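Local coordinates for protein peptide synthetase, module 7 (Actinoplanes teichomyceticus, PDB 4TX3) that probably forms a condensation-like domain of a nonribosomal peptide synthetase, likely the one that recruits the Oxy monooxygenases that crosslink a glycopeptide antibiotic precursor, at residues Leu178-Tyr183 and Ile301-Arg306; Ala226-Pro231 and Ala424-His429; Leu269-Thr274 and Arg452-Leu457. All blocks are in the same frame, centred on the assembly; numbering follows the deposited sequence.

Contact 1 of 3, residues Leu178-Tyr183 and Ile301-Arg306; sequences LQFADY and IGPFAR
F180, F304 and Y183 form an aromatic cluster in which F180 and F304 each turn an edge to the face of the next ring, ending at Y183. F180 turns its CD1/CE1 edge toward F304 in an offset edge-to-face pair, the planes at 68° and F180 CD1 3.6 Å from F304 CZ. F304 in turn points its own edge at Y183: F304 CE1 sits over the centre of the tyrosine face, 3.7 Å from Y183 CG, with the planes at 76°. From the neighbouring loop residue, P303 CD lies over one face of F180, 3.5 Å from F180 CZ, while G302 brings its CA to 4.1 Å from F180 CD1.

Both helix residues reach the loop because CG stands anti to the backbone N, at chi1 -168° in F180, which throws the rings off the first turn of helix 180-191. That turn is set by Q179 at the N-cap position, whose backbone N donates to D182 OD2 at 2.9 Å. P303 is the centre of an inverse gamma turn that sets both P303 and F304 against it. Farther out, G302 is hydrogen-bonded to the side chain of S150 and to the backbone of D147, which by sequence appears to occupy the aspartate position of the HHxxxDG motif of condensation domains, and P303 O accepts from R22.

The one polar link is a water that spans Y183 OH and F304 O, 3.0 Å from the hydroxyl. The helix start and the loop are thus held mainly by shape and ring-edge packing, with direction added by the water.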
ATOM      1  N   LEU B 178      10.378  15.409   3.736  1.00 31.37           N
ATOM      2  CA  LEU B 178       9.875  16.218   4.841  1.00 35.70           C
ATOM      3  C   LEU B 178      10.068  15.552   6.190  1.00 32.35           C
ATOM      4  O   LEU B 178       9.793  14.363   6.339  1.00 36.37           O
ATOM      5  CB  LEU B 178       8.384  16.506   4.651  1.00 34.57           C
ATOM      6  CG  LEU B 178       8.021  17.224   3.358  1.00 38.70           C
ATOM      7  CD1 LEU B 178       6.545  17.522   3.386  1.00 43.02           C
ATOM      8  CD2 LEU B 178       8.838  18.503   3.226  1.00 34.56           C
ATOM      9  N   GLN B 179      10.535  16.325   7.166  1.00 32.58           N
ATOM     10  CA  GLN B 179      10.440  15.963   8.585  1.00 34.73           C
ATOM     11  C   GLN B 179       9.211  16.622   9.227  1.00 32.35           C
ATOM     12  O   GLN B 179       8.679  17.591   8.682  1.00 35.75           O
ATOM     13  CB  GLN B 179      11.708  16.377   9.327  1.00 34.11           C
ATOM     14  CG  GLN B 179      12.935  15.650   8.846  1.00 34.70           C
ATOM     15  CD  GLN B 179      12.921  14.178   9.205  1.00 36.06           C
ATOM     16  OE1 GLN B 179      12.223  13.743  10.143  1.00 31.27           O
ATOM     17  NE2 GLN B 179      13.698  13.395   8.461  1.00 30.58           N
ATOM     18  N   PHE B 180       8.765  16.123  10.380  1.00 31.45           N
ATOM     19  CA  PHE B 180       7.530  16.648  10.970  1.00 29.96           C
ATOM     20  C   PHE B 180       7.588  18.150  11.257  1.00 31.32           C
ATOM     21  O   PHE B 180       6.576  18.824  11.174  1.00 33.01           O
ATOM     22  CB  PHE B 180       7.152  15.911  12.258  1.00 30.67           C
ATOM     23  CG  PHE B 180       5.751  16.222  12.717  1.00 31.19           C
ATOM     24  CD1 PHE B 180       4.657  15.752  12.001  1.00 32.01           C
ATOM     25  CD2 PHE B 180       5.524  17.022  13.821  1.00 32.29           C
ATOM     26  CE1 PHE B 180       3.356  16.065  12.391  1.00 36.04           C
ATOM     27  CE2 PHE B 180       4.228  17.334  14.223  1.00 34.84           C
ATOM     28  CZ  PHE B 180       3.142  16.851  13.512  1.00 35.21           C
ATOM     29  N   ALA B 181       8.770  18.665  11.590  1.00 34.82           N
ATOM     30  CA  ALA B 181       8.947  20.095  11.854  1.00 35.01           C
ATOM     31  C   ALA B 181       8.560  20.947  10.639  1.00 38.52           C
ATOM     32  O   ALA B 181       8.086  22.084  10.793  1.00 35.51           O
ATOM     33  CB  ALA B 181      10.395  20.389  12.259  1.00 32.59           C
ATOM     34  N   ASP B 182       8.778  20.399   9.438  1.00 33.16           N
ATOM     35  CA  ASP B 182       8.398  21.075   8.199  1.00 34.06           C
ATOM     36  C   ASP B 182       6.860  21.172   8.069  1.00 35.25           C
ATOM     37  O   ASP B 182       6.330  22.181   7.611  1.00 35.60           O
ATOM     38  CB  ASP B 182       8.995  20.347   6.988  1.00 35.91           C
ATOM     39  CG  ASP B 182      10.530  20.210   7.064  1.00 40.58           C
ATOM     40  OD1 ASP B 182      11.223  21.193   7.411  1.00 41.26           O
ATOM     41  OD2 ASP B 182      11.047  19.106   6.774  1.00 39.05           O
ATOM     42  N   TYR B 183       6.156  20.115   8.466  1.00 34.51           N
ATOM     43  CA  TYR B 183       4.693  20.127   8.528  1.00 34.23           C
ATOM     44  C   TYR B 183       4.191  21.141   9.567  1.00 36.23           C
ATOM     45  O   TYR B 183       3.281  21.925   9.286  1.00 35.82           O
ATOM     46  CB  TYR B 183       4.154  18.723   8.851  1.00 34.10           C
ATOM     47  CG  TYR B 183       2.651  18.646   8.875  1.00 35.50           C
ATOM     48  CD1 TYR B 183       1.916  18.642   7.692  1.00 39.90           C
ATOM     49  CD2 TYR B 183       1.958  18.591  10.081  1.00 36.30           C
ATOM     50  CE1 TYR B 183       0.513  18.587   7.712  1.00 40.60           C
ATOM     51  CE2 TYR B 183       0.564  18.543  10.117  1.00 35.38           C
ATOM     52  CZ  TYR B 183      -0.155  18.534   8.931  1.00 40.18           C
ATOM     53  OH  TYR B 183      -1.542  18.488   8.968  1.00 40.40           O
ATOM     54  N   ILE B 301       6.155   9.451   9.965  1.00 27.59           N
ATOM     55  CA  ILE B 301       5.536   9.266  11.274  1.00 26.19           C
ATOM     56  C   ILE B 301       5.143  10.644  11.841  1.00 28.55           C
ATOM     57  O   ILE B 301       5.899  11.610  11.723  1.00 27.36           O
ATOM     58  CB  ILE B 301       6.501   8.532  12.243  1.00 29.10           C
ATOM     59  CG1 ILE B 301       6.693   7.066  11.791  1.00 31.93           C
ATOM     60  CG2 ILE B 301       6.035   8.654  13.700  1.00 21.45           C
ATOM     61  CD1 ILE B 301       7.751   6.305  12.537  1.00 26.07           C
ATOM     62  N   GLY B 302       3.960  10.739  12.442  1.00 27.38           N
ATOM     63  CA  GLY B 302       3.489  11.995  12.996  1.00 29.39           C
ATOM     64  C   GLY B 302       2.031  11.922  13.397  1.00 30.97           C
ATOM     65  O   GLY B 302       1.300  11.029  12.969  1.00 33.37           O
ATOM     66  N   PRO B 303       1.595  12.848  14.252  1.00 32.04           N
ATOM     67  CA  PRO B 303       0.178  12.933  14.622  1.00 29.52           C
ATOM     68  C   PRO B 303      -0.643  13.588  13.511  1.00 36.30           C
ATOM     69  O   PRO B 303      -1.192  14.686  13.694  1.00 32.50           O
ATOM     70  CB  PRO B 303       0.205  13.800  15.868  1.00 31.29           C
ATOM     71  CG  PRO B 303       1.403  14.688  15.679  1.00 31.42           C
ATOM     72  CD  PRO B 303       2.423  13.816  14.993  1.00 34.38           C
ATOM     73  N   PHE B 304      -0.720  12.907  12.369  1.00 34.20           N
ATOM     74  CA  PHE B 304      -1.374  13.435  11.182  1.00 32.89           C
ATOM     75  C   PHE B 304      -2.880  13.214  11.132  1.00 34.85           C
ATOM     76  O   PHE B 304      -3.562  13.868  10.351  1.00 39.53           O
ATOM     77  CB  PHE B 304      -0.766  12.817   9.920  1.00 34.16           C
ATOM     78  CG  PHE B 304       0.635  13.246   9.659  1.00 35.56           C
ATOM     79  CD1 PHE B 304       0.915  14.568   9.304  1.00 29.33           C
ATOM     80  CD2 PHE B 304       1.677  12.329   9.747  1.00 30.58           C
ATOM     81  CE1 PHE B 304       2.206  14.969   9.062  1.00 31.89           C
ATOM     82  CE2 PHE B 304       2.989  12.725   9.503  1.00 31.94           C
ATOM     83  CZ  PHE B 304       3.255  14.043   9.158  1.00 33.64           C
ATOM     84  N   ALA B 305      -3.407  12.278  11.907  1.00 30.15           N
ATOM     85  CA  ALA B 305      -4.820  11.969  11.747  1.00 39.02           C
ATOM     86  C   ALA B 305      -5.637  13.123  12.323  1.00 32.98           C
ATOM     87  O   ALA B 305      -5.272  13.684  13.353  1.00 39.99           O
ATOM     88  CB  ALA B 305      -5.180  10.620  12.408  1.00 31.47           C
ATOM     89  N   ARG B 306      -6.726  13.486  11.652  1.00 32.46           N
ATOM     90  CA  ARG B 306      -7.457  14.729  11.968  1.00 34.10           C
ATOM     91  C   ARG B 306      -8.921  14.513  12.300  1.00 33.34           C
ATOM     92  O   ARG B 306      -9.679  13.981  11.470  1.00 31.05           O
ATOM     93  CB  ARG B 306      -7.364  15.670  10.784  1.00 32.30           C
ATOM     94  CG  ARG B 306      -7.317  14.884   9.521  1.00 32.35           C
ATOM     95  CD  ARG B 306      -6.721  15.638   8.392  1.00 30.75           C
ATOM     96  NE  ARG B 306      -6.841  14.824   7.207  1.00 35.28           N
ATOM     97  CZ  ARG B 306      -7.241  15.296   6.040  1.00 41.95           C
ATOM     98  NH1 ARG B 306      -7.563  16.584   5.933  1.00 38.16           N
ATOM     99  NH2 ARG B 306      -7.348  14.475   4.994  1.00 45.07           N
TER
HETATM  100  O   HOH W   1      -2.718  15.874   8.033  1.00 33.74           O

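Contact 2 of 3, residues Ala226-Pro231 and Ala424-His429; sequences ARPAIP and ADLFDH. With SO4 (sulfate ion), chain G.
Where two loops meet beside the four-stranded sheet, the one leading into edge strand 235-242 and the one joining strand 413-423 to helix 429-448, L426 packs against R227 and D425 against P228. The leucine uses both of its methyls: L426 CD2 rests on the arginine backbone, 3.7 Å from R227 CA, and L426 CD1 lies 3.8 Å from R227 NH1. R227 extends with CG anti to the backbone N and then bends at chi3 (-58°), bringing NH1 obliquely up to that methyl; its charge is held outside the pair by E218 and D398, with S356 O also accepting from NH1.

D425 OD2 approaches the proline ring at its CG, 3.7 Å from P228 CG, and a water that donates to I230 O at 2.8 Å reaches the same carboxylate oxygen only weakly. The other oxygen, D425 OD1, is gripped by S232 and R234, just after the 226-231 segment. A sulfate, probably from the crystallisation liquor, lies at the start of helix 429-448 near H429.

The direct touches between the loops are thus van der Waals in kind, while the charged groups of R227 and D425 find their partners in residues around them.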
ATOM      1  N   ALA B 226     -22.084   9.720  36.894  1.00 36.63           N
ATOM      2  CA  ALA B 226     -21.851  11.100  36.510  1.00 41.37           C
ATOM      3  C   ALA B 226     -20.417  11.263  36.004  1.00 46.54           C
ATOM      4  O   ALA B 226     -19.526  10.504  36.393  1.00 41.99           O
ATOM      5  CB  ALA B 226     -22.120  12.036  37.677  1.00 37.85           C
ATOM      6  N   ARG B 227     -20.212  12.246  35.128  1.00 46.32           N
ATOM      7  CA  ARG B 227     -18.894  12.555  34.607  1.00 43.85           C
ATOM      8  C   ARG B 227     -18.046  13.135  35.726  1.00 44.40           C
ATOM      9  O   ARG B 227     -18.419  14.145  36.308  1.00 47.36           O
ATOM     10  CB  ARG B 227     -18.993  13.533  33.436  1.00 37.88           C
ATOM     11  CG  ARG B 227     -17.719  13.689  32.629  1.00 44.37           C
ATOM     12  CD  ARG B 227     -17.853  14.797  31.582  1.00 44.21           C
ATOM     13  NE  ARG B 227     -18.958  14.535  30.674  1.00 44.53           N
ATOM     14  CZ  ARG B 227     -18.880  13.713  29.635  1.00 46.53           C
ATOM     15  NH1 ARG B 227     -17.739  13.073  29.369  1.00 38.80           N
ATOM     16  NH2 ARG B 227     -19.943  13.526  28.865  1.00 39.22           N
ATOM     17  N   PRO B 228     -16.924  12.469  36.054  1.00 48.72           N
ATOM     18  CA  PRO B 228     -15.959  12.954  37.042  1.00 47.49           C
ATOM     19  C   PRO B 228     -15.194  14.160  36.527  1.00 54.01           C
ATOM     20  O   PRO B 228     -15.096  14.334  35.317  1.00 56.04           O
ATOM     21  CB  PRO B 228     -15.023  11.762  37.231  1.00 46.75           C
ATOM     22  CG  PRO B 228     -15.108  11.024  35.976  1.00 48.08           C
ATOM     23  CD  PRO B 228     -16.539  11.142  35.539  1.00 48.36           C
ATOM     24  N   ALA B 229     -14.655  14.974  37.427  1.00 54.74           N
ATOM     25  CA  ALA B 229     -13.859  16.130  37.017  1.00 58.83           C
ATOM     26  C   ALA B 229     -12.616  15.706  36.237  1.00 55.84           C
ATOM     27  O   ALA B 229     -12.292  16.284  35.198  1.00 56.28           O
ATOM     28  CB  ALA B 229     -13.464  16.953  38.227  1.00 57.35           C
ATOM     29  N   ILE B 230     -11.930  14.686  36.742  1.00 55.76           N
ATOM     30  CA  ILE B 230     -10.732  14.165  36.089  1.00 54.63           C
ATOM     31  C   ILE B 230     -10.949  12.769  35.535  1.00 50.03           C
ATOM     32  O   ILE B 230     -11.288  11.850  36.278  1.00 56.64           O
ATOM     33  CB  ILE B 230      -9.557  14.109  37.048  1.00 54.26           C
ATOM     34  CG1 ILE B 230      -9.297  15.486  37.650  1.00 51.43           C
ATOM     35  CG2 ILE B 230      -8.336  13.572  36.336  1.00 52.52           C
ATOM     36  CD1 ILE B 230      -8.219  15.456  38.695  1.00 51.78           C
ATOM     37  N   PRO B 231     -10.731  12.597  34.226  1.00 50.47           N
ATOM     38  CA  PRO B 231     -11.029  11.317  33.582  1.00 44.21           C
ATOM     39  C   PRO B 231      -9.983  10.255  33.890  1.00 42.81           C
ATOM     40  O   PRO B 231      -8.809  10.573  34.057  1.00 42.58           O
ATOM     41  CB  PRO B 231     -11.018  11.672  32.097  1.00 39.99           C
ATOM     42  CG  PRO B 231     -10.018  12.779  32.008  1.00 43.52           C
ATOM     43  CD  PRO B 231     -10.161  13.574  33.279  1.00 48.42           C
ATOM     44  N   ALA B 424     -15.306   3.610  30.421  1.00 42.61           N
ATOM     45  CA  ALA B 424     -15.800   2.762  31.511  1.00 45.37           C
ATOM     46  C   ALA B 424     -16.217   3.586  32.737  1.00 38.41           C
ATOM     47  O   ALA B 424     -17.008   3.130  33.552  1.00 38.18           O
ATOM     48  CB  ALA B 424     -14.755   1.721  31.890  1.00 36.58           C
ATOM     49  N   ASP B 425     -15.697   4.805  32.838  1.00 39.61           N
ATOM     50  CA  ASP B 425     -16.085   5.742  33.886  1.00 38.36           C
ATOM     51  C   ASP B 425     -17.572   6.059  33.849  1.00 41.00           C
ATOM     52  O   ASP B 425     -18.183   6.335  34.882  1.00 41.64           O
ATOM     53  CB  ASP B 425     -15.307   7.054  33.750  1.00 42.70           C
ATOM     54  CG  ASP B 425     -13.961   7.019  34.435  1.00 47.17           C
ATOM     55  OD1 ASP B 425     -13.535   5.928  34.872  1.00 52.98           O
ATOM     56  OD2 ASP B 425     -13.327   8.088  34.533  1.00 47.30           O
ATOM     57  N   LEU B 426     -18.132   6.042  32.643  1.00 39.51           N
ATOM     58  CA  LEU B 426     -19.486   6.514  32.396  1.00 37.58           C
ATOM     59  C   LEU B 426     -20.452   5.378  32.124  1.00 39.56           C
ATOM     60  O   LEU B 426     -21.638   5.485  32.427  1.00 42.43           O
ATOM     61  CB  LEU B 426     -19.508   7.477  31.205  1.00 38.29           C
ATOM     62  CG  LEU B 426     -18.606   8.711  31.235  1.00 40.45           C
ATOM     63  CD1 LEU B 426     -18.731   9.490  29.929  1.00 37.40           C
ATOM     64  CD2 LEU B 426     -18.921   9.600  32.421  1.00 37.30           C
ATOM     65  N   PHE B 427     -19.948   4.296  31.541  1.00 40.15           N
ATOM     66  CA  PHE B 427     -20.807   3.200  31.099  1.00 42.55           C
ATOM     67  C   PHE B 427     -20.394   1.837  31.642  1.00 44.03           C
ATOM     68  O   PHE B 427     -19.212   1.515  31.721  1.00 46.82           O
ATOM     69  CB  PHE B 427     -20.828   3.108  29.569  1.00 37.88           C
ATOM     70  CG  PHE B 427     -21.274   4.368  28.877  1.00 41.20           C
ATOM     71  CD1 PHE B 427     -22.622   4.717  28.830  1.00 38.74           C
ATOM     72  CD2 PHE B 427     -20.346   5.185  28.238  1.00 37.34           C
ATOM     73  CE1 PHE B 427     -23.036   5.867  28.171  1.00 38.14           C
ATOM     74  CE2 PHE B 427     -20.749   6.339  27.580  1.00 40.97           C
ATOM     75  CZ  PHE B 427     -22.097   6.681  27.545  1.00 42.02           C
ATOM     76  N   ASP B 428     -21.395   1.035  31.980  1.00 41.22           N
ATOM     77  CA  ASP B 428     -21.229  -0.382  32.236  1.00 42.22           C
ATOM     78  C   ASP B 428     -21.262  -1.168  30.930  1.00 45.73           C
ATOM     79  O   ASP B 428     -21.834  -0.697  29.942  1.00 46.40           O
ATOM     80  CB  ASP B 428     -22.329  -0.884  33.167  1.00 42.80           C
ATOM     81  CG  ASP B 428     -22.103  -0.468  34.576  1.00 40.62           C
ATOM     82  OD1 ASP B 428     -20.924  -0.447  34.974  1.00 45.67           O
ATOM     83  OD2 ASP B 428     -23.079  -0.149  35.290  1.00 46.37           O
ATOM     84  N   HIS B 429     -20.683  -2.369  30.940  1.00 46.58           N
ATOM     85  CA  HIS B 429     -20.586  -3.215  29.746  1.00 42.81           C
ATOM     86  C   HIS B 429     -21.949  -3.513  29.137  1.00 41.35           C
ATOM     87  O   HIS B 429     -22.067  -3.579  27.912  1.00 41.98           O
ATOM     88  CB  HIS B 429     -19.875  -4.534  30.074  1.00 43.86           C
ATOM     89  CG  HIS B 429     -19.631  -5.409  28.883  1.00 42.69           C
ATOM     90  ND1 HIS B 429     -20.513  -6.389  28.484  1.00 38.33           N
ATOM     91  CD2 HIS B 429     -18.601  -5.448  28.003  1.00 42.67           C
ATOM     92  CE1 HIS B 429     -20.039  -6.999  27.411  1.00 41.11           C
ATOM     93  NE2 HIS B 429     -18.878  -6.450  27.101  1.00 46.39           N
TER
HETATM   94  S   SO4 G 502     -18.848  -3.826  33.886  1.00 92.38           S
HETATM   95  O1  SO4 G 502     -17.486  -4.384  33.843  1.00 90.31           O
HETATM   96  O2  SO4 G 502     -19.082  -3.119  35.152  1.00 69.12           O
HETATM   97  O3  SO4 G 502     -19.011  -2.882  32.776  1.00 66.70           O
HETATM   98  O4  SO4 G 502     -19.828  -4.909  33.740  1.00 76.31           O
HETATM   99  O   HOH W   2     -11.653   9.318  37.302  1.00 44.52           O

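Contact 3 of 3, residues Leu269-Thr274 and Arg452-Leu457; sequences LAMLLT and RRISDL
M271 has the largest share of this contact, reaching from helix 261-278 into the turn that follows helix 429-448 and meeting it with three parts of its side chain. M271 CB packs 3.8 Å from L457 CD1, and M271 CG lies against I454, 3.7 Å from its CG1. The terminal methyl goes further: a bend at chi3 of 99° turns M271 CE in against the peptide backbone, 3.6 Å from R452 O and 3.7 Å from I454 N.

I454 answers with both branches. Its CG1 takes the methionine, while I454 CG2, anti to the backbone N, is directed at the threonine one turn on, 4.0 Å from T274 CG2; I454 CD1 touches T274 CG2 as well. With an alanine at I454 the branches that fill the space between M271 CG and T274 CG2 would be gone, and a gap would probably open there, with the methionine chain left freer to turn.

Here a helix packs against a 3-10 turn. Residues 454-456 form this short segment, closed by L457 N donating to I454 O at 3.2 Å, and the tight turn brings I454 and L457 round to the same helix. M271 and T274, three positions apart, lie on the one face of helix 261-278 that looks toward them; on its flank the methionine also touches F320 and V323 of helix 320-334.

L457 completes the grip through a single methyl, CD1, set beside M271 CB and near M271 O. The threonine hydroxyl is turned to other business: T274 OG1 is hydrogen-bonded to G279 O beyond the helix end.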
ATOM      1  N   LEU B 269     -26.771   5.738  13.000  1.00 30.64           N
ATOM      2  CA  LEU B 269     -26.342   6.026  14.370  1.00 30.87           C
ATOM      3  C   LEU B 269     -26.981   7.315  14.912  1.00 33.27           C
ATOM      4  O   LEU B 269     -27.376   7.377  16.087  1.00 30.30           O
ATOM      5  CB  LEU B 269     -24.816   6.134  14.445  1.00 25.15           C
ATOM      6  CG  LEU B 269     -24.229   6.552  15.800  1.00 29.87           C
ATOM      7  CD1 LEU B 269     -24.515   5.539  16.885  1.00 27.50           C
ATOM      8  CD2 LEU B 269     -22.735   6.806  15.685  1.00 32.23           C
ATOM      9  N   ALA B 270     -27.084   8.336  14.058  1.00 29.82           N
ATOM     10  CA  ALA B 270     -27.698   9.592  14.467  1.00 31.33           C
ATOM     11  C   ALA B 270     -29.177   9.357  14.803  1.00 33.44           C
ATOM     12  O   ALA B 270     -29.703   9.928  15.763  1.00 32.88           O
ATOM     13  CB  ALA B 270     -27.541  10.674  13.373  1.00 28.11           C
ATOM     14  N   MET B 271     -29.849   8.515  14.020  1.00 30.79           N
ATOM     15  CA  MET B 271     -31.244   8.189  14.307  1.00 30.84           C
ATOM     16  C   MET B 271     -31.339   7.430  15.622  1.00 33.21           C
ATOM     17  O   MET B 271     -32.297   7.600  16.386  1.00 34.45           O
ATOM     18  CB  MET B 271     -31.867   7.355  13.188  1.00 34.01           C
ATOM     19  CG  MET B 271     -32.142   8.134  11.931  1.00 38.57           C
ATOM     20  SD  MET B 271     -32.539   7.013  10.576  1.00 33.63           S
ATOM     21  CE  MET B 271     -34.339   7.071  10.554  1.00 30.79           C
ATOM     22  N   LEU B 272     -30.342   6.594  15.887  1.00 31.25           N
ATOM     23  CA  LEU B 272     -30.348   5.808  17.109  1.00 29.56           C
ATOM     24  C   LEU B 272     -30.198   6.708  18.315  1.00 30.86           C
ATOM     25  O   LEU B 272     -30.876   6.520  19.322  1.00 33.34           O
ATOM     26  CB  LEU B 272     -29.247   4.754  17.087  1.00 29.91           C
ATOM     27  CG  LEU B 272     -29.089   3.880  18.333  1.00 33.11           C
ATOM     28  CD1 LEU B 272     -30.365   3.097  18.659  1.00 29.93           C
ATOM     29  CD2 LEU B 272     -27.921   2.946  18.162  1.00 29.62           C
ATOM     30  N   LEU B 273     -29.316   7.696  18.217  1.00 32.87           N
ATOM     31  CA  LEU B 273     -29.062   8.573  19.358  1.00 31.74           C
ATOM     32  C   LEU B 273     -30.282   9.459  19.634  1.00 34.77           C
ATOM     33  O   LEU B 273     -30.623   9.694  20.785  1.00 32.74           O
ATOM     34  CB  LEU B 273     -27.806   9.418  19.127  1.00 27.84           C
ATOM     35  CG  LEU B 273     -26.488   8.630  19.119  1.00 31.87           C
ATOM     36  CD1 LEU B 273     -25.366   9.461  18.543  1.00 29.80           C
ATOM     37  CD2 LEU B 273     -26.129   8.171  20.521  1.00 29.44           C
ATOM     38  N   THR B 274     -30.944   9.940  18.584  1.00 32.70           N
ATOM     39  CA  THR B 274     -32.175  10.690  18.772  1.00 35.12           C
ATOM     40  C   THR B 274     -33.189   9.806  19.493  1.00 33.42           C
ATOM     41  O   THR B 274     -33.844  10.235  20.425  1.00 36.10           O
ATOM     42  CB  THR B 274     -32.768  11.184  17.434  1.00 37.83           C
ATOM     43  OG1 THR B 274     -31.906  12.176  16.861  1.00 38.46           O
ATOM     44  CG2 THR B 274     -34.134  11.803  17.663  1.00 32.80           C
ATOM     45  N   ARG B 452     -38.173   4.189   6.487  1.00 37.88           N
ATOM     46  CA  ARG B 452     -38.585   4.219   7.875  1.00 37.47           C
ATOM     47  C   ARG B 452     -38.115   5.499   8.585  1.00 37.40           C
ATOM     48  O   ARG B 452     -37.001   5.990   8.344  1.00 34.38           O
ATOM     49  CB  ARG B 452     -38.059   2.974   8.592  1.00 38.82           C
ATOM     50  CG  ARG B 452     -38.452   2.909  10.052  1.00 45.92           C
ATOM     51  CD  ARG B 452     -38.395   1.488  10.575  1.00 45.52           C
ATOM     52  NE  ARG B 452     -38.996   0.555   9.633  1.00 47.52           N
ATOM     53  CZ  ARG B 452     -39.364  -0.678   9.962  1.00 53.41           C
ATOM     54  NH1 ARG B 452     -39.196  -1.101  11.213  1.00 40.63           N
ATOM     55  NH2 ARG B 452     -39.901  -1.475   9.045  1.00 56.50           N
ATOM     56  N   ARG B 453     -38.972   6.037   9.454  1.00 38.29           N
ATOM     57  CA  ARG B 453     -38.660   7.261  10.197  1.00 35.56           C
ATOM     58  C   ARG B 453     -38.178   6.931  11.598  1.00 42.96           C
ATOM     59  O   ARG B 453     -38.409   5.818  12.096  1.00 42.39           O
ATOM     60  CB  ARG B 453     -39.881   8.178  10.273  1.00 34.61           C
ATOM     61  CG  ARG B 453     -40.444   8.522   8.918  1.00 37.78           C
ATOM     62  CD  ARG B 453     -41.734   9.321   8.989  1.00 39.72           C
ATOM     63  NE  ARG B 453     -42.239   9.561   7.635  1.00 44.30           N
ATOM     64  CZ  ARG B 453     -41.921  10.617   6.887  1.00 46.63           C
ATOM     65  NH1 ARG B 453     -41.106  11.555   7.359  1.00 42.67           N
ATOM     66  NH2 ARG B 453     -42.418  10.736   5.661  1.00 47.89           N
ATOM     67  N   ILE B 454     -37.528   7.912  12.226  1.00 37.16           N
ATOM     68  CA  ILE B 454     -36.935   7.770  13.553  1.00 38.03           C
ATOM     69  C   ILE B 454     -37.894   7.165  14.580  1.00 41.28           C
ATOM     70  O   ILE B 454     -37.525   6.273  15.367  1.00 39.87           O
ATOM     71  CB  ILE B 454     -36.444   9.142  14.075  1.00 35.85           C
ATOM     72  CG1 ILE B 454     -35.287   9.658  13.220  1.00 36.60           C
ATOM     73  CG2 ILE B 454     -36.000   9.035  15.513  1.00 35.13           C
ATOM     74  CD1 ILE B 454     -34.673  10.962  13.738  1.00 33.81           C
ATOM     75  N   SER B 455     -39.129   7.661  14.551  1.00 40.81           N
ATOM     76  CA  SER B 455     -40.175   7.269  15.492  1.00 42.05           C
ATOM     77  C   SER B 455     -40.699   5.836  15.287  1.00 43.79           C
ATOM     78  O   SER B 455     -41.294   5.266  16.199  1.00 44.12           O
ATOM     79  CB  SER B 455     -41.349   8.241  15.394  1.00 40.38           C
ATOM     80  OG  SER B 455     -41.953   8.142  14.114  1.00 42.58           O
ATOM     81  N   ASP B 456     -40.504   5.277  14.095  1.00 36.01           N
ATOM     82  CA  ASP B 456     -40.869   3.890  13.830  1.00 41.44           C
ATOM     83  C   ASP B 456     -39.735   2.890  14.047  1.00 42.24           C
ATOM     84  O   ASP B 456     -39.894   1.731  13.703  1.00 42.43           O
ATOM     85  CB  ASP B 456     -41.349   3.689  12.387  1.00 42.68           C
ATOM     86  CG  ASP B 456     -42.302   4.755  11.916  1.00 53.74           C
ATOM     87  OD1 ASP B 456     -43.134   5.232  12.737  1.00 52.48           O
ATOM     88  OD2 ASP B 456     -42.228   5.075  10.693  1.00 54.45           O
ATOM     89  N   LEU B 457     -38.589   3.330  14.560  1.00 44.82           N
ATOM     90  CA  LEU B 457     -37.472   2.415  14.779  1.00 40.50           C
ATOM     91  C   LEU B 457     -37.767   1.522  15.982  1.00 40.78           C
ATOM     92  O   LEU B 457     -38.100   2.005  17.065  1.00 41.75           O
ATOM     93  CB  LEU B 457     -36.160   3.173  14.993  1.00 32.69           C
ATOM     94  CG  LEU B 457     -35.595   3.979  13.817  1.00 40.84           C
ATOM     95  CD1 LEU B 457     -34.261   4.614  14.182  1.00 35.90           C
ATOM     96  CD2 LEU B 457     -35.464   3.158  12.533  1.00 30.90           C
TER

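The three contacts interleave along the chain: the first segments of contacts 1, 2 and 3 come in that order, and their partners follow in the same order, so every contact crosses the others. Contact 1 lies on the opposite side of the chain's centre from the other two, 32 Å from contact 2 and 39 Å from contact 3 between centres. Contacts 2 and 3 are 26 Å apart between centres, nearest atoms about 8 Å. Helix 429-448 is thus held near both its ends, to the loop before strand 235-242 and, through the turn after it, to helix 261-278, whereas contact 1 joins helix 180-191 to a loop near helices 21-28 and 148-166, probably between the two lobes of the condensation fold.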